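Local coordinates for protein gamma-resorcylate decarboxylase (Polaromonas, PDB 4QRO) that probably catalyses the metal-dependent, non-oxidative decarboxylation of gamma-resorcylate to resorcinol, and here holds manganese and the inhibitor 2-nitroresorcinol in its active site, at residues G124-F130 against P160-R166; K213-M219 against N256-S262. One frame throughout, in Å; residues are numbered along the deposited sequence.

Contact 1 of 2, residues G124-F130 against P160-R166; sequences GALVNGF and PFYLHPR. With MN (manganese (II) ion), chain K; 38L (2-nitrobenzene-1,3-diol), chain M.
Leu-126 and Asn-128 pack against His-164 where two neighbouring parallel strands, 125-128 and 161-164, run out at the active-site end of the amidohydrolase barrel; helix 148-157 makes the beta-alpha-beta crossover between them. His-164 NE2 binds the manganese ion at 2.3 Å, beside Glu-8, His-10 and Asp-287, and the inhibitor adds its nitro oxygen OAK and phenol oxygen OAI to the metal's ligands. With CG anti to the backbone N (chi1 -178°), the imidazole stands off the same sheet face as Leu-126 and Tyr-162 and reaches the metal. A bent bond limits its rotation: His-164 ND1 donates to Pro-165 O at 3.0 Å, meeting a lone pair in the carbonyl plane, although the oxygen is tilted out of the ring plane. Asn-128 OD1 also lies 3.0 Å from His-164 ND1, its amide turned 78° against the ring, while Leu-126 CD2 rests against His-164 CB.

One step back, Leu-126 CD1 sits over a face of Tyr-162, 4.0 Å from the ring centroid, in a CH-pi contact; the hydroxyl of this tyrosine is hydrogen-bonded to the metal ligand Glu-8. On the other sheet face Val-127 CB meets Phe-161 CZ at 3.5 Å. The backbones are tied between them, Val-127 O accepting from His-164 N at 2.8 Å.

Past the strand ends Arg-166 lays its guanidinium flat on Phe-130, planes 5° apart, with Arg-166 CD 3.4 Å from the centroid of the ring. NH2 of Arg-166 bonds to Gln-132, and its NH1 donates to Phe-130 O at 3.0 Å.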
# COMPACT_ATOMS: atom_id res chain seq x y z
N GLY A 124 26.98 1.77 -2.38
CA GLY A 124 25.82 1.16 -1.74
C GLY A 124 25.54 -0.11 -2.47
O GLY A 124 26.35 -0.52 -3.31
N ALA A 125 24.41 -0.74 -2.14
CA ALA A 125 23.93 -1.94 -2.81
C ALA A 125 22.48 -1.74 -3.22
O ALA A 125 21.76 -0.98 -2.57
CB ALA A 125 24.03 -3.12 -1.87
N LEU A 126 22.07 -2.37 -4.31
CA LEU A 126 20.67 -2.40 -4.70
C LEU A 126 20.25 -3.84 -4.89
O LEU A 126 20.92 -4.62 -5.57
CB LEU A 126 20.39 -1.56 -5.95
CG LEU A 126 18.89 -1.47 -6.34
CD1 LEU A 126 18.51 -0.07 -6.85
CD2 LEU A 126 18.50 -2.53 -7.35
N VAL A 127 19.14 -4.20 -4.26
CA VAL A 127 18.65 -5.57 -4.26
C VAL A 127 17.14 -5.59 -4.52
O VAL A 127 16.39 -4.82 -3.93
CB VAL A 127 18.96 -6.26 -2.92
CG1 VAL A 127 18.26 -7.61 -2.80
CG2 VAL A 127 20.47 -6.40 -2.73
N ASN A 128 16.71 -6.51 -5.38
CA ASN A 128 15.35 -6.55 -5.85
C ASN A 128 14.50 -7.46 -5.00
O ASN A 128 14.09 -8.56 -5.42
CB ASN A 128 15.32 -6.95 -7.32
CG ASN A 128 16.19 -6.05 -8.18
OD1 ASN A 128 15.97 -4.83 -8.26
ND2 ASN A 128 17.20 -6.64 -8.83
N GLY A 129 14.23 -6.98 -3.80
CA GLY A 129 13.35 -7.71 -2.91
C GLY A 129 13.91 -9.07 -2.53
O GLY A 129 15.13 -9.28 -2.51
N PHE A 130 13.01 -10.01 -2.25
CA PHE A 130 13.40 -11.34 -1.79
C PHE A 130 14.23 -12.11 -2.80
O PHE A 130 14.17 -11.87 -4.02
CB PHE A 130 12.16 -12.18 -1.44
CG PHE A 130 11.26 -12.45 -2.61
CD1 PHE A 130 11.50 -13.53 -3.45
CD2 PHE A 130 10.14 -11.66 -2.85
CE1 PHE A 130 10.67 -13.78 -4.54
CE2 PHE A 130 9.31 -11.90 -3.92
CZ PHE A 130 9.57 -12.96 -4.78
N PRO A 160 24.53 2.65 2.16
CA PRO A 160 23.08 2.34 2.16
C PRO A 160 22.71 1.11 1.34
O PRO A 160 23.46 0.71 0.44
CB PRO A 160 22.47 3.59 1.50
CG PRO A 160 23.48 4.66 1.68
CD PRO A 160 24.80 3.96 1.54
N PHE A 161 21.52 0.57 1.60
CA PHE A 161 21.01 -0.62 0.91
C PHE A 161 19.68 -0.21 0.32
O PHE A 161 18.80 0.20 1.07
CB PHE A 161 20.86 -1.76 1.95
CG PHE A 161 20.30 -3.06 1.42
CD1 PHE A 161 18.94 -3.22 1.16
CD2 PHE A 161 21.13 -4.16 1.25
CE1 PHE A 161 18.43 -4.40 0.69
CE2 PHE A 161 20.61 -5.38 0.81
CZ PHE A 161 19.26 -5.50 0.53
N TYR A 162 19.54 -0.32 -1.00
CA TYR A 162 18.33 0.10 -1.73
C TYR A 162 17.50 -1.14 -1.89
O TYR A 162 17.90 -2.07 -2.59
CB TYR A 162 18.71 0.68 -3.09
CG TYR A 162 17.69 1.60 -3.72
CD1 TYR A 162 16.38 1.18 -3.95
CD2 TYR A 162 18.05 2.90 -4.13
CE1 TYR A 162 15.45 2.03 -4.53
CE2 TYR A 162 17.13 3.76 -4.70
CZ TYR A 162 15.83 3.33 -4.90
OH TYR A 162 14.93 4.20 -5.50
N LEU A 163 16.34 -1.18 -1.23
CA LEU A 163 15.48 -2.33 -1.30
C LEU A 163 14.47 -2.00 -2.40
O LEU A 163 13.54 -1.23 -2.20
CB LEU A 163 14.81 -2.58 0.07
CG LEU A 163 13.76 -3.72 0.08
CD1 LEU A 163 14.40 -5.07 -0.14
CD2 LEU A 163 12.97 -3.72 1.39
N HIS A 164 14.72 -2.55 -3.59
CA HIS A 164 13.97 -2.23 -4.81
C HIS A 164 12.91 -3.30 -4.98
O HIS A 164 13.00 -4.39 -4.39
CB HIS A 164 14.96 -2.21 -6.00
CG HIS A 164 14.37 -1.85 -7.32
ND1 HIS A 164 13.84 -2.79 -8.18
CD2 HIS A 164 14.25 -0.65 -7.94
CE1 HIS A 164 13.43 -2.18 -9.28
NE2 HIS A 164 13.66 -0.89 -9.16
N PRO A 165 11.86 -3.01 -5.77
CA PRO A 165 10.87 -4.08 -5.93
C PRO A 165 11.25 -5.27 -6.80
O PRO A 165 12.24 -5.24 -7.56
CB PRO A 165 9.67 -3.37 -6.61
CG PRO A 165 9.86 -1.93 -6.30
CD PRO A 165 11.35 -1.72 -6.27
N ARG A 166 10.45 -6.32 -6.64
CA ARG A 166 10.27 -7.37 -7.63
C ARG A 166 8.83 -7.81 -7.44
O ARG A 166 8.16 -7.42 -6.46
CB ARG A 166 11.23 -8.57 -7.42
CG ARG A 166 10.99 -9.33 -6.11
CD ARG A 166 11.80 -10.60 -6.00
NE ARG A 166 11.49 -11.54 -7.07
CZ ARG A 166 12.24 -12.59 -7.40
NH1 ARG A 166 13.37 -12.85 -6.73
NH2 ARG A 166 11.87 -13.37 -8.41
MN MN K . 13.27 0.68 -10.74
OAK 38L M . 10.98 0.26 -10.45
NAG 38L M . 10.11 0.16 -11.27
OAJ 38L M . 8.99 0.57 -10.99
CAA 38L M . 10.41 -0.42 -12.53
CAF 38L M . 9.38 -0.56 -13.45
OAH 38L M . 8.40 0.39 -13.51
CAE 38L M . 9.33 -1.67 -14.30
CAD 38L M . 10.35 -2.61 -14.28
CAC 38L M . 11.48 -2.39 -13.49
CAB 38L M . 11.53 -1.28 -12.65
OAI 38L M . 12.67 -1.04 -11.93

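Contact 2 of 2, residues K213-M219 against N256-S262; sequences KIILGHM and NFYLTTS. With 38L (2-nitrobenzene-1,3-diol), chain M.
Between Ile-214 and Thr-260 the backbones of strands 214-216 and 257-260 run parallel, axes 4.6 Å apart and inclined by 26°, with Ile-214 and Leu-216 each donating and accepting one hydrogen bond across the gap. The alternation breaks at His-218, whose N turns to a side chain, and Met-219 N instead donates to Thr-260 O at 2.8 Å.

On one sheet face, Ile-214 and Phe-257 lie side by side and point the same way: Ile-214 CB sits over the ring, 3.9 Å from its centroid, and the CG2 branch touches Phe-257 CE2. Leu-216 crosses to the same ring, its CD1 reaching Phe-257 CD2 at 3.8 Å, and helix 188-202 covers this apolar patch. On the other face Ile-215 CG2 meets Thr-260 CG2 at 3.6 Å, the two side chains crossing at about a right angle.

Both strands belong to the parallel barrel wall of an amidohydrolase, and the turns that follow them reach the active site. Ser-262 OG accepts from His-218 N at 3.0 Å and lies over one face of the His-218 ring; it is also hydrogen-bonded to the metal ligand Glu-8. With CG anti to the carbonyl carbon (chi1 -46°), the His-218 ring is carried out so that its edge meets the inhibitor, His-218 NE2 making a weak, bent bond to OAK at 3.0 Å. The ring is gripped at both nitrogens, ND1 by Glu-221 and NE2 by Asp-287. Swapping His-218 for a leucine is likely to leave Glu-221 and Asp-287 without this shared mate and the nitro group without its weak donor.

At the opposite end of the pair, Lys-213 runs obliquely across Tyr-258, its CD 3.8 Å from Tyr-258 OH.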
# COMPACT_ATOMS: atom_id res chain seq x y z
N LYS A 213 21.17 2.34 6.88
CA LYS A 213 20.40 3.22 6.01
C LYS A 213 19.76 2.42 4.88
O LYS A 213 20.47 1.81 4.08
CB LYS A 213 21.36 4.26 5.46
CG LYS A 213 22.01 5.07 6.59
CD LYS A 213 22.91 6.18 6.06
CE LYS A 213 23.89 6.66 7.12
NZ LYS A 213 25.01 7.44 6.52
N ILE A 214 18.43 2.41 4.84
CA ILE A 214 17.69 1.69 3.81
C ILE A 214 16.99 2.72 2.92
O ILE A 214 16.40 3.70 3.41
CB ILE A 214 16.64 0.73 4.43
CG1 ILE A 214 17.24 -0.09 5.58
CG2 ILE A 214 15.98 -0.14 3.35
CD1 ILE A 214 18.35 -1.04 5.20
N ILE A 215 17.07 2.52 1.61
CA ILE A 215 16.43 3.41 0.65
C ILE A 215 15.27 2.67 -0.01
O ILE A 215 15.40 1.50 -0.41
CB ILE A 215 17.41 3.85 -0.44
CG1 ILE A 215 18.66 4.49 0.19
CG2 ILE A 215 16.75 4.85 -1.38
CD1 ILE A 215 19.72 4.84 -0.79
N LEU A 216 14.13 3.36 -0.11
CA LEU A 216 12.97 2.87 -0.87
C LEU A 216 12.64 3.81 -2.02
O LEU A 216 12.64 5.03 -1.87
CB LEU A 216 11.75 2.74 0.03
CG LEU A 216 11.86 1.84 1.25
CD1 LEU A 216 10.60 1.96 2.09
CD2 LEU A 216 12.10 0.39 0.85
N GLY A 217 12.34 3.25 -3.19
CA GLY A 217 11.89 4.09 -4.28
C GLY A 217 10.41 4.39 -4.20
O GLY A 217 9.71 3.99 -3.25
N HIS A 218 9.93 5.07 -5.22
CA HIS A 218 8.48 5.18 -5.48
C HIS A 218 7.76 5.88 -4.32
O HIS A 218 6.62 5.58 -3.98
CB HIS A 218 7.92 3.80 -5.82
CG HIS A 218 8.78 3.05 -6.81
ND1 HIS A 218 9.58 1.99 -6.47
CD2 HIS A 218 9.03 3.30 -8.13
CE1 HIS A 218 10.26 1.58 -7.54
NE2 HIS A 218 9.94 2.36 -8.56
N MET A 219 8.47 6.83 -3.70
CA MET A 219 7.93 7.59 -2.59
C MET A 219 7.69 6.73 -1.35
O MET A 219 6.88 7.09 -0.49
CB MET A 219 6.63 8.29 -3.00
CG MET A 219 6.83 9.51 -3.88
SD MET A 219 7.88 10.76 -3.11
CE MET A 219 7.64 12.14 -4.22
N ASN A 256 15.93 5.28 9.99
CA ASN A 256 16.75 4.37 9.18
C ASN A 256 16.43 4.37 7.70
O ASN A 256 17.12 3.73 6.92
CB ASN A 256 16.61 2.94 9.76
CG ASN A 256 17.18 2.83 11.16
OD1 ASN A 256 16.45 2.89 12.16
ND2 ASN A 256 18.50 2.69 11.26
N PHE A 257 15.36 5.07 7.31
CA PHE A 257 14.91 5.07 5.93
C PHE A 257 15.08 6.39 5.20
O PHE A 257 14.97 7.47 5.79
CB PHE A 257 13.43 4.59 5.85
CG PHE A 257 13.30 3.10 5.99
CD1 PHE A 257 13.50 2.48 7.22
CD2 PHE A 257 13.10 2.31 4.88
CE1 PHE A 257 13.43 1.10 7.34
CE2 PHE A 257 13.05 0.93 5.00
CZ PHE A 257 13.21 0.33 6.23
N TYR A 258 15.34 6.27 3.89
CA TYR A 258 15.30 7.35 2.91
C TYR A 258 14.36 6.91 1.77
O TYR A 258 14.26 5.73 1.46
CB TYR A 258 16.68 7.69 2.34
CG TYR A 258 17.68 8.10 3.40
CD1 TYR A 258 18.19 7.15 4.28
CD2 TYR A 258 18.12 9.42 3.53
CE1 TYR A 258 19.08 7.49 5.27
CE2 TYR A 258 19.05 9.77 4.53
CZ TYR A 258 19.51 8.78 5.40
OH TYR A 258 20.41 9.04 6.41
N LEU A 259 13.65 7.86 1.17
CA LEU A 259 12.72 7.60 0.07
C LEU A 259 13.18 8.32 -1.18
O LEU A 259 13.62 9.45 -1.07
CB LEU A 259 11.32 8.17 0.42
CG LEU A 259 10.81 7.84 1.81
CD1 LEU A 259 9.36 8.34 1.97
CD2 LEU A 259 10.94 6.35 2.09
N THR A 260 13.06 7.70 -2.36
CA THR A 260 13.29 8.44 -3.60
C THR A 260 12.00 8.73 -4.35
O THR A 260 10.97 8.15 -4.05
CB THR A 260 14.31 7.77 -4.56
OG1 THR A 260 13.67 6.77 -5.36
CG2 THR A 260 15.43 7.17 -3.78
N THR A 261 12.10 9.65 -5.31
CA THR A 261 10.95 10.07 -6.10
C THR A 261 10.74 9.21 -7.35
O THR A 261 9.92 9.53 -8.19
CB THR A 261 11.08 11.56 -6.52
OG1 THR A 261 12.15 11.72 -7.47
CG2 THR A 261 11.33 12.47 -5.29
N SER A 262 11.45 8.10 -7.49
CA SER A 262 11.36 7.34 -8.70
C SER A 262 9.93 6.92 -9.04
O SER A 262 9.19 6.42 -8.18
CB SER A 262 12.21 6.10 -8.61
OG SER A 262 11.78 5.30 -7.52
OAK 38L M . 10.98 0.26 -10.45
NAG 38L M . 10.11 0.16 -11.27
OAJ 38L M . 8.99 0.57 -10.99
CAA 38L M . 10.41 -0.42 -12.53
CAF 38L M . 9.38 -0.56 -13.45
OAH 38L M . 8.40 0.39 -13.51
CAE 38L M . 9.33 -1.67 -14.30
CAD 38L M . 10.35 -2.61 -14.28
CAC 38L M . 11.48 -2.39 -13.49
CAB 38L M . 11.53 -1.28 -12.65
OAI 38L M . 12.67 -1.04 -11.93

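Overall arrangement
Contact 1 closes before contact 2 opens along the chain, and their centres lie about 10 Å apart in one run of neighbouring parallel strands of the barrel wall. Strands 161-164 and 214-216 are neighbours there, and the four strands stand side by side in chain order, 125-128, 161-164, 214-216, 257-260. A probable backbone hydrogen bond joins Phe-161 O to Ile-215 N at 2.9 Å, and Tyr-162 OH reaches over to Thr-260 OG1, also at 2.9 Å. Both contacts end at the same inhibitor, one supplying a metal-binding histidine and the other a histidine beside the nitro group. The second subunit completes this pocket with Arg-229 and Asn-234, so the active site draws on both chains.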